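Local coordinates for protein endonuclease Bse634IR (PDB 3V1Z) that acts as a type IIF restriction endonuclease, recognising a degenerate DNA sequence and cutting it, probably with the help of divalent metal ions, at residues 42-47 and 240-245; 98-103 and 154-159; 146-151 and 189-194. The protein carries 1 engineered substitution. All coordinates share one frame; numbering follows the deposited sequence.

Contact 1: residues 42-47 and 240-245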
loop_
_atom_site.group_PDB
_atom_site.type_symbol
_atom_site.label_atom_id
_atom_site.label_comp_id
_atom_site.label_asym_id
_atom_site.label_seq_id
_atom_site.Cartn_x
_atom_site.Cartn_y
_atom_site.Cartn_z
ATOM N N SER A 42 11.564 -25.240 -4.866
ATOM C CA SER A 42 11.595 -23.843 -4.426
ATOM C C SER A 42 10.722 -22.952 -5.309
ATOM O O SER A 42 10.791 -23.020 -6.533
ATOM C CB SER A 42 13.033 -23.322 -4.409
ATOM O OG SER A 42 13.078 -21.920 -4.186
ATOM N N ILE A 43 9.903 -22.122 -4.670
ATOM C CA ILE A 43 8.973 -21.237 -5.374
ATOM C C ILE A 43 9.705 -20.099 -6.086
ATOM O O ILE A 43 9.546 -19.914 -7.288
ATOM C CB ILE A 43 7.894 -20.680 -4.415
ATOM C CG1 ILE A 43 6.975 -21.813 -3.944
ATOM C CG2 ILE A 43 7.089 -19.568 -5.086
ATOM C CD1 ILE A 43 6.032 -21.433 -2.826
ATOM N N LYS A 44 10.510 -19.356 -5.329
ATOM C CA LYS A 44 11.274 -18.221 -5.836
ATOM C C LYS A 44 12.107 -18.594 -7.070
ATOM O O LYS A 44 12.177 -17.832 -8.039
ATOM C CB LYS A 44 12.166 -17.671 -4.714
ATOM C CG LYS A 44 13.003 -16.442 -5.065
ATOM C CD LYS A 44 12.285 -15.138 -4.751
ATOM C CE LYS A 44 13.285 -14.006 -4.520
ATOM N NZ LYS A 44 14.152 -13.728 -5.705
ATOM N N GLU A 45 12.715 -19.777 -7.031
ATOM C CA GLU A 45 13.528 -20.274 -8.139
ATOM C C GLU A 45 12.702 -20.563 -9.393
ATOM O O GLU A 45 13.155 -20.290 -10.504
ATOM C CB GLU A 45 14.327 -21.514 -7.718
ATOM C CG GLU A 45 15.262 -21.289 -6.520
ATOM C CD GLU A 45 16.608 -20.680 -6.889
ATOM O OE1 GLU A 45 16.767 -20.174 -8.027
ATOM O OE2 GLU A 45 17.520 -20.711 -6.029
ATOM N N ASN A 46 11.498 -21.106 -9.213
ATOM C CA ASN A 46 10.572 -21.331 -10.326
ATOM C C ASN A 46 10.114 -20.024 -10.969
ATOM O O ASN A 46 9.903 -19.967 -12.180
ATOM C CB ASN A 46 9.361 -22.150 -9.871
ATOM C CG ASN A 46 9.557 -23.646 -10.056
ATOM O OD1 ASN A 46 9.288 -24.194 -11.128
ATOM N ND2 ASN A 46 10.007 -24.316 -9.005
ATOM N N LEU A 47 9.961 -18.982 -10.150
ATOM C CA LEU A 47 9.597 -17.644 -10.629
ATOM C C LEU A 47 10.718 -17.005 -11.447
ATOM O O LEU A 47 10.467 -16.392 -12.485
ATOM C CB LEU A 47 9.222 -16.728 -9.456
ATOM C CG LEU A 47 7.916 -17.001 -8.708
ATOM C CD1 LEU A 47 7.867 -16.165 -7.450
ATOM C CD2 LEU A 47 6.713 -16.720 -9.586
ATOM N N SER A 240 4.385 -14.479 1.771
ATOM C CA SER A 240 5.459 -13.988 0.901
ATOM C C SER A 240 6.213 -15.170 0.276
ATOM O O SER A 240 6.168 -16.282 0.803
ATOM C CB SER A 240 6.401 -13.070 1.706
ATOM O OG SER A 240 7.397 -12.446 0.908
ATOM N N SER A 241 6.884 -14.943 -0.853
ATOM C CA SER A 241 7.775 -15.964 -1.422
ATOM C C SER A 241 9.227 -15.775 -0.974
ATOM O O SER A 241 10.083 -16.622 -1.251
ATOM C CB SER A 241 7.688 -16.001 -2.953
ATOM O OG SER A 241 8.406 -14.937 -3.547
ATOM N N GLU A 242 9.484 -14.664 -0.283
ATOM C CA GLU A 242 10.813 -14.308 0.213
ATOM C C GLU A 242 10.867 -14.496 1.729
ATOM O O GLU A 242 9.826 -14.647 2.370
ATOM C CB GLU A 242 11.143 -12.844 -0.152
ATOM C CG GLU A 242 11.304 -12.588 -1.649
ATOM C CD GLU A 242 11.970 -11.257 -1.974
ATOM O OE1 GLU A 242 11.893 -10.309 -1.157
ATOM O OE2 GLU A 242 12.571 -11.162 -3.064
ATOM N N PRO A 243 12.079 -14.498 2.318
ATOM C CA PRO A 243 12.135 -14.467 3.775
ATOM C C PRO A 243 11.374 -13.258 4.332
ATOM O O PRO A 243 11.347 -12.191 3.710
ATOM C CB PRO A 243 13.632 -14.343 4.060
ATOM C CG PRO A 243 14.276 -14.977 2.878
ATOM C CD PRO A 243 13.428 -14.549 1.726
ATOM N N VAL A 244 10.730 -13.452 5.479
ATOM C CA VAL A 244 9.997 -12.390 6.168
ATOM C C VAL A 244 10.889 -11.917 7.328
ATOM O O VAL A 244 11.391 -12.734 8.096
ATOM C CB VAL A 244 8.631 -12.912 6.663
ATOM C CG1 VAL A 244 7.959 -11.929 7.613
ATOM C CG2 VAL A 244 7.718 -13.251 5.476
ATOM N N SER A 245 11.105 -10.607 7.431
ATOM C CA SER A 245 11.992 -10.056 8.457
ATOM C C SER A 245 11.240 -9.708 9.745
ATOM O O SER A 245 10.006 -9.753 9.779
ATOM C CB SER A 245 12.742 -8.826 7.920
ATOM O OG SER A 245 11.891 -7.694 7.791
HETATM O O HOH W 1 10.148 -19.011 -2.336
#
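K44 and E242 meet at an oblique angle, with the end of the lysine chain against the glutamate. K44 CE is 3.3 Å from E242 OE2, and K44 CE also lies 3.8 Å from E242 CG. The ammonium itself is farther away: K44 NZ and E242 OE2 are 4.0 Å apart. This is too long for a salt bridge, so any attraction is probably loose; K44 NZ also has a long, weak ion pair with D48. K44 starts with CG anti to the backbone N (chi1 -178°) and bends at chi2 (91°). This bend carries CD and CE across the glutamate chain, near its CG and OE2.

S241 presents its side chain to the same helical turn. Its OG sits beside two aliphatic groups, 4.1 Å from both K44 CD and L47 CD1. The hydroxyl has its polar partner in T199, whose backbone oxygen it hydrogen-bonds. I43 CG2 lies 4.2 Å from S241 CB, and F79 of helix 68-93 touches both residues.

No direct hydrogen bond joins the segments. A water takes its place: K44 N donates to it at 3.0 Å, and it lies 2.6 Å from S241 O. K44 N belongs to the first turn of helix 43-60, just after the N-cap position of S42. On the other segment, the OG of S240 accepts from E242 N and turns the chain. The arrangement is a water-bridged packing of a helix N-terminus on an ST turn, at the end of strand 235-240 of the central sheet and near the bound DNA.

Contact 2: residues 98-103 and 154-159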
loop_
_atom_site.group_PDB
_atom_site.type_symbol
_atom_site.label_atom_id
_atom_site.label_comp_id
_atom_site.label_asym_id
_atom_site.label_seq_id
_atom_site.Cartn_x
_atom_site.Cartn_y
_atom_site.Cartn_z
ATOM N N ASP A 98 -15.640 -30.285 2.386
ATOM C CA ASP A 98 -16.426 -29.110 2.734
ATOM C C ASP A 98 -15.648 -27.784 2.677
ATOM O O ASP A 98 -16.142 -26.755 3.144
ATOM C CB ASP A 98 -17.064 -29.302 4.111
ATOM C CG ASP A 98 -16.042 -29.578 5.200
ATOM O OD1 ASP A 98 -14.875 -29.891 4.871
ATOM O OD2 ASP A 98 -16.410 -29.492 6.390
ATOM N N TYR A 99 -14.446 -27.812 2.104
ATOM C CA TYR A 99 -13.644 -26.599 1.908
ATOM C C TYR A 99 -13.387 -26.288 0.434
ATOM O O TYR A 99 -13.256 -27.184 -0.399
ATOM C CB TYR A 99 -12.296 -26.694 2.635
ATOM C CG TYR A 99 -12.363 -26.526 4.133
ATOM C CD1 TYR A 99 -12.084 -25.298 4.735
ATOM C CD2 TYR A 99 -12.683 -27.600 4.952
ATOM C CE1 TYR A 99 -12.146 -25.148 6.120
ATOM C CE2 TYR A 99 -12.737 -27.463 6.329
ATOM C CZ TYR A 99 -12.470 -26.241 6.906
ATOM O OH TYR A 99 -12.530 -26.134 8.272
ATOM N N LEU A 100 -13.325 -25.000 0.128
ATOM C CA LEU A 100 -12.843 -24.537 -1.167
ATOM C C LEU A 100 -11.788 -23.479 -0.921
ATOM O O LEU A 100 -11.944 -22.643 -0.032
ATOM C CB LEU A 100 -13.979 -23.961 -2.014
ATOM C CG LEU A 100 -15.001 -24.932 -2.620
ATOM C CD1 LEU A 100 -16.121 -24.164 -3.311
ATOM C CD2 LEU A 100 -14.338 -25.914 -3.586
ATOM N N ILE A 101 -10.707 -23.535 -1.694
ATOM C CA ILE A 101 -9.710 -22.466 -1.697
ATOM C C ILE A 101 -9.705 -21.834 -3.086
ATOM O O ILE A 101 -9.385 -22.497 -4.075
ATOM C CB ILE A 101 -8.297 -22.956 -1.302
ATOM C CG1 ILE A 101 -8.322 -23.676 0.047
ATOM C CG2 ILE A 101 -7.321 -21.780 -1.226
ATOM C CD1 ILE A 101 -8.132 -25.160 -0.037
ATOM N N ILE A 102 -10.067 -20.554 -3.145
ATOM C CA ILE A 102 -10.407 -19.893 -4.408
ATOM C C ILE A 102 -9.561 -18.645 -4.648
ATOM O O ILE A 102 -9.543 -17.738 -3.821
ATOM C CB ILE A 102 -11.919 -19.507 -4.448
ATOM C CG1 ILE A 102 -12.805 -20.743 -4.232
ATOM C CG2 ILE A 102 -12.277 -18.799 -5.766
ATOM C CD1 ILE A 102 -14.194 -20.444 -3.738
ATOM N N LYS A 103 -8.854 -18.620 -5.777
ATOM C CA LYS A 103 -8.162 -17.418 -6.255
ATOM C C LYS A 103 -9.174 -16.449 -6.872
ATOM O O LYS A 103 -9.793 -16.738 -7.907
ATOM C CB LYS A 103 -7.040 -17.796 -7.240
ATOM C CG LYS A 103 -6.473 -16.676 -8.147
ATOM C CD LYS A 103 -6.041 -15.423 -7.399
ATOM C CE LYS A 103 -5.507 -14.347 -8.348
ATOM N NZ LYS A 103 -6.392 -14.047 -9.521
ATOM N N ASP A 154 -22.076 -28.013 0.793
ATOM C CA ASP A 154 -22.932 -28.131 -0.394
ATOM C C ASP A 154 -22.416 -27.398 -1.642
ATOM O O ASP A 154 -23.042 -27.442 -2.702
ATOM C CB ASP A 154 -24.378 -27.723 -0.065
ATOM C CG ASP A 154 -24.534 -26.231 0.208
ATOM O OD1 ASP A 154 -25.648 -25.826 0.597
ATOM O OD2 ASP A 154 -23.568 -25.461 0.031
ATOM N N LEU A 155 -21.278 -26.727 -1.514
ATOM C CA LEU A 155 -20.653 -26.050 -2.652
ATOM C C LEU A 155 -19.766 -26.991 -3.461
ATOM O O LEU A 155 -19.545 -26.774 -4.654
ATOM C CB LEU A 155 -19.838 -24.847 -2.181
ATOM C CG LEU A 155 -20.612 -23.677 -1.573
ATOM C CD1 LEU A 155 -19.652 -22.598 -1.128
ATOM C CD2 LEU A 155 -21.630 -23.119 -2.552
ATOM N N ILE A 156 -19.273 -28.038 -2.802
ATOM C CA ILE A 156 -18.315 -28.959 -3.405
ATOM C C ILE A 156 -18.990 -29.941 -4.365
ATOM O O ILE A 156 -19.884 -30.702 -3.980
ATOM C CB ILE A 156 -17.465 -29.696 -2.320
ATOM C CG1 ILE A 156 -16.386 -28.767 -1.752
ATOM C CG2 ILE A 156 -16.797 -30.957 -2.878
ATOM C CD1 ILE A 156 -16.880 -27.767 -0.735
ATOM N N LYS A 157 -18.568 -29.879 -5.625
ATOM C CA LYS A 157 -18.980 -30.847 -6.633
ATOM C C LYS A 157 -17.811 -31.760 -7.003
ATOM O O LYS A 157 -16.649 -31.417 -6.754
ATOM C CB LYS A 157 -19.597 -30.157 -7.859
ATOM C CG LYS A 157 -18.745 -29.104 -8.550
ATOM C CD LYS A 157 -19.469 -28.601 -9.788
ATOM C CE LYS A 157 -18.701 -27.518 -10.521
ATOM N NZ LYS A 157 -19.536 -26.931 -11.618
ATOM N N SER A 158 -18.123 -32.924 -7.575
ATOM C CA SER A 158 -17.124 -33.976 -7.802
ATOM C C SER A 158 -16.045 -33.603 -8.820
ATOM O O SER A 158 -14.954 -34.181 -8.815
ATOM C CB SER A 158 -17.788 -35.317 -8.162
ATOM O OG SER A 158 -18.714 -35.185 -9.226
ATOM N N GLU A 159 -16.346 -32.629 -9.676
ATOM C CA GLU A 159 -15.384 -32.128 -10.660
ATOM C C GLU A 159 -14.159 -31.489 -10.001
ATOM O O GLU A 159 -13.069 -31.488 -10.580
ATOM C CB GLU A 159 -16.048 -31.131 -11.614
ATOM C CG GLU A 159 -17.215 -31.703 -12.431
ATOM C CD GLU A 159 -18.572 -31.485 -11.769
ATOM O OE1 GLU A 159 -18.784 -31.977 -10.637
ATOM O OE2 GLU A 159 -19.434 -30.821 -12.391
#
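L155 is the first residue of 154-159 to touch strand 99-103. Its CB rests 3.9 Å from L100 CD1, and the two leucine side chains cross at about a right angle. L155 also reaches I150 of the adjoining strand 147-151 and K185 in a loop.

I156 follows and covers more of the strand than any other residue of its segment. Its CG1 is anti to the carbonyl carbon (chi1 -76°), and the chain turns again at chi2 (78°). This carries CD1 onto the backbone at the start of the strand. I156 CD1 is 3.6 Å from D98 C and 3.7 Å from Y99 O. The same methyl group is 3.9 Å from L100 CG, and I156 CG1 is 4.0 Å from L100 CD2. The L100 and I156 side chains run past each other in opposite directions. Both branches of L100 are used: CD1 meets L155 and CD2 meets I156 CG1. With only an alanine at L100, a gap is likely to open beside L155 CB, and I156 would probably lose its side-chain partner on the strand.

Beyond I156 the segment leaves the strand.

The polar groups beside the contact are paired with other partners. D98 CB points away from the loop, and its OD2 forms a salt bridge with R151. Y99 O accepts from R91 of helix 68-93, which I156 also touches. No hydrogen bond or salt bridge crosses between the two segments. Between them the contact is therefore van der Waals packing, on the strand that is outermost within this chain, at a partly buried place away from the metal-binding residues.

Contact 3: residues 146-151 and 189-194. With nucleotides of chain C.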
loop_
_atom_site.group_PDB
_atom_site.type_symbol
_atom_site.label_atom_id
_atom_site.label_comp_id
_atom_site.label_asym_id
_atom_site.label_seq_id
_atom_site.Cartn_x
_atom_site.Cartn_y
_atom_site.Cartn_z
ATOM N N ASP A 146 -6.769 -12.012 -2.379
ATOM C CA ASP A 146 -6.186 -12.866 -3.418
ATOM C C ASP A 146 -6.743 -14.274 -3.325
ATOM O O ASP A 146 -7.142 -14.865 -4.327
ATOM C CB ASP A 146 -4.657 -12.901 -3.332
ATOM C CG ASP A 146 -4.019 -11.554 -3.592
ATOM O OD1 ASP A 146 -4.511 -10.809 -4.472
ATOM O OD2 ASP A 146 -3.007 -11.250 -2.918
ATOM N N LEU A 147 -6.773 -14.804 -2.109
ATOM C CA LEU A 147 -7.231 -16.166 -1.867
ATOM C C LEU A 147 -8.358 -16.148 -0.836
ATOM O O LEU A 147 -8.276 -15.430 0.152
ATOM C CB LEU A 147 -6.044 -17.007 -1.380
ATOM C CG LEU A 147 -5.912 -18.501 -1.685
ATOM C CD1 LEU A 147 -5.809 -18.804 -3.183
ATOM C CD2 LEU A 147 -4.694 -19.061 -0.947
ATOM N N LEU A 148 -9.426 -16.907 -1.083
ATOM C CA LEU A 148 -10.495 -17.064 -0.091
ATOM C C LEU A 148 -10.737 -18.522 0.287
ATOM O O LEU A 148 -10.844 -19.391 -0.577
ATOM C CB LEU A 148 -11.804 -16.401 -0.539
ATOM C CG LEU A 148 -11.922 -14.873 -0.443
ATOM C CD1 LEU A 148 -13.351 -14.425 -0.783
ATOM C CD2 LEU A 148 -11.500 -14.335 0.937
ATOM N N ILE A 149 -10.821 -18.769 1.592
ATOM C CA ILE A 149 -11.095 -20.104 2.110
ATOM C C ILE A 149 -12.524 -20.153 2.634
ATOM O O ILE A 149 -12.899 -19.418 3.548
ATOM C CB ILE A 149 -10.046 -20.555 3.168
ATOM C CG1 ILE A 149 -8.668 -20.716 2.520
ATOM C CG2 ILE A 149 -10.436 -21.877 3.795
ATOM C CD1 ILE A 149 -7.819 -19.468 2.541
ATOM N N ILE A 150 -13.324 -21.011 2.011
ATOM C CA ILE A 150 -14.742 -21.104 2.309
ATOM C C ILE A 150 -15.088 -22.498 2.819
ATOM O O ILE A 150 -14.771 -23.500 2.171
ATOM C CB ILE A 150 -15.584 -20.739 1.056
ATOM C CG1 ILE A 150 -15.518 -19.228 0.821
ATOM C CG2 ILE A 150 -17.033 -21.182 1.210
ATOM C CD1 ILE A 150 -15.253 -18.841 -0.609
ATOM N N ARG A 151 -15.723 -22.550 3.987
ATOM C CA ARG A 151 -16.226 -23.806 4.526
ATOM C C ARG A 151 -17.744 -23.939 4.388
ATOM O O ARG A 151 -18.505 -23.426 5.212
ATOM C CB ARG A 151 -15.805 -24.015 5.982
ATOM C CG ARG A 151 -16.157 -25.406 6.453
ATOM C CD ARG A 151 -15.943 -25.622 7.926
ATOM N NE ARG A 151 -16.103 -27.041 8.229
ATOM C CZ ARG A 151 -15.563 -27.658 9.274
ATOM N NH1 ARG A 151 -14.815 -26.982 10.142
ATOM N NH2 ARG A 151 -15.770 -28.961 9.443
ATOM N N ASP A 189 -21.037 -17.090 7.406
ATOM C CA ASP A 189 -20.017 -17.666 8.282
ATOM C C ASP A 189 -19.279 -18.823 7.615
ATOM O O ASP A 189 -18.364 -19.405 8.206
ATOM C CB ASP A 189 -20.615 -18.078 9.638
ATOM C CG ASP A 189 -21.840 -18.976 9.505
ATOM O OD1 ASP A 189 -22.395 -19.113 8.391
ATOM O OD2 ASP A 189 -22.258 -19.546 10.533
ATOM N N SER A 190 -19.683 -19.135 6.381
ATOM C CA SER A 190 -18.951 -20.043 5.507
ATOM C C SER A 190 -17.579 -19.488 5.131
ATOM O O SER A 190 -16.645 -20.251 4.915
ATOM C CB SER A 190 -19.746 -20.323 4.226
ATOM O OG SER A 190 -20.901 -21.094 4.503
ATOM N N LEU A 191 -17.468 -18.165 5.037
ATOM C CA LEU A 191 -16.188 -17.521 4.749
ATOM C C LEU A 191 -15.328 -17.514 6.012
ATOM O O LEU A 191 -15.632 -16.810 6.979
ATOM C CB LEU A 191 -16.398 -16.099 4.218
ATOM C CG LEU A 191 -15.146 -15.252 3.946
ATOM C CD1 LEU A 191 -14.280 -15.823 2.806
ATOM C CD2 LEU A 191 -15.525 -13.801 3.667
ATOM N N VAL A 192 -14.264 -18.308 6.006
ATOM C CA VAL A 192 -13.472 -18.500 7.220
ATOM C C VAL A 192 -12.101 -17.824 7.184
ATOM O O VAL A 192 -11.519 -17.553 8.236
ATOM C CB VAL A 192 -13.354 -20.009 7.625
ATOM C CG1 VAL A 192 -14.741 -20.624 7.825
ATOM C CG2 VAL A 192 -12.551 -20.812 6.608
ATOM N N ALA A 193 -11.581 -17.564 5.984
ATOM C CA ALA A 193 -10.266 -16.931 5.836
ATOM C C ALA A 193 -10.011 -16.376 4.447
ATOM O O ALA A 193 -10.614 -16.807 3.468
ATOM C CB ALA A 193 -9.135 -17.896 6.236
ATOM N N GLY A 194 -9.120 -15.395 4.388
ATOM C CA GLY A 194 -8.615 -14.855 3.137
ATOM C C GLY A 194 -7.113 -14.739 3.266
ATOM O O GLY A 194 -6.596 -14.613 4.382
ATOM P P DC C 6 -2.692 -7.283 -5.111
ATOM O OP1 DC C 6 -2.810 -8.472 -4.245
ATOM O OP2 DC C 6 -2.513 -5.948 -4.514
ATOM O "O5'" DC C 6 -1.475 -7.536 -6.108
ATOM C "C5'" DC C 6 -1.444 -8.612 -7.050
ATOM C "C4'" DC C 6 -0.359 -8.394 -8.095
ATOM O "O4'" DC C 6 -0.721 -7.304 -8.972
ATOM C "C3'" DC C 6 1.004 -7.977 -7.552
ATOM O "O3'" DC C 6 1.706 -9.124 -7.167
ATOM C "C2'" DC C 6 1.656 -7.315 -8.757
ATOM C "C1'" DC C 6 0.463 -6.694 -9.478
ATOM N N1 DC C 6 0.381 -5.198 -9.324
ATOM C C2 DC C 6 1.024 -4.356 -10.252
ATOM O O2 DC C 6 1.670 -4.845 -11.187
ATOM N N3 DC C 6 0.927 -3.011 -10.089
ATOM C C4 DC C 6 0.231 -2.501 -9.074
ATOM N N4 DC C 6 0.170 -1.167 -8.962
ATOM C C5 DC C 6 -0.432 -3.336 -8.126
ATOM C C6 DC C 6 -0.335 -4.657 -8.288
#
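Antiparallel beta pairing joins strand 147-151 to strand 191-194 in the central mixed sheet, which fits the PD-(D/E)XK nuclease fold. The short strand axes approach to 4.6 Å, at 159° between their directions. I149 and A193 form the hydrogen-bonded pair, with I149 N to A193 O at 2.7 Å. I149 O accepts from V192 N at 3.0 Å, nearly along its C=O axis, and more weakly from A193 N. V192 and A193 thus share one partner, a classic beta bulge. Beyond it R151 N donates to S190 O at 2.6 Å.

On one face, L148 CD2 meets L191 CD1 at 3.7 Å, with I150 CG1 close to the same methyl. L191 CG is anti to the backbone N (chi1 176°), which brings CD1 back toward strand 147-151. L148 CD2 packs over G194 CA, 3.7 Å away. On the other face, I149 CB packs against A193 CB. The I149 and V192 side chains cross at about a right angle, with I149 CG2 3.7 Å from V192 CG2.

Just before the strand, D146 OD1 lies 2.9 Å from OP1 of deoxycytidine DC6 of chain C. D146 is a calcium ligand, although this chain holds no calcium. Its OD2 accepts from L197 N, another metal-binding residue. Strand 147-151 lies between strands 191-198 and 99-103, whose I101 and I102 touch I149 and I150.

Contacts 2 and 3 are neighbours, with centres 11 Å apart. They share the central sheet: L100 N lies 2.9 Å from I150 O, and I102 O 2.9 Å from L148 N, both probable hydrogen bonds. Contact 3 holds the metal-binding end, where D146 meets the DNA backbone. Contact 2 lies on the neighbouring strand 99-103, outermost within this chain, about 7 Å from the DNA at its nearest atom. Contact 1 lies across the chain's centre from contact 3, with nearest atoms about 9 Å apart. Its nearest atom is about 4 Å from the DNA, and the side chain of S241 is about 9 Å from that of L197 and about 12 Å from that of D146.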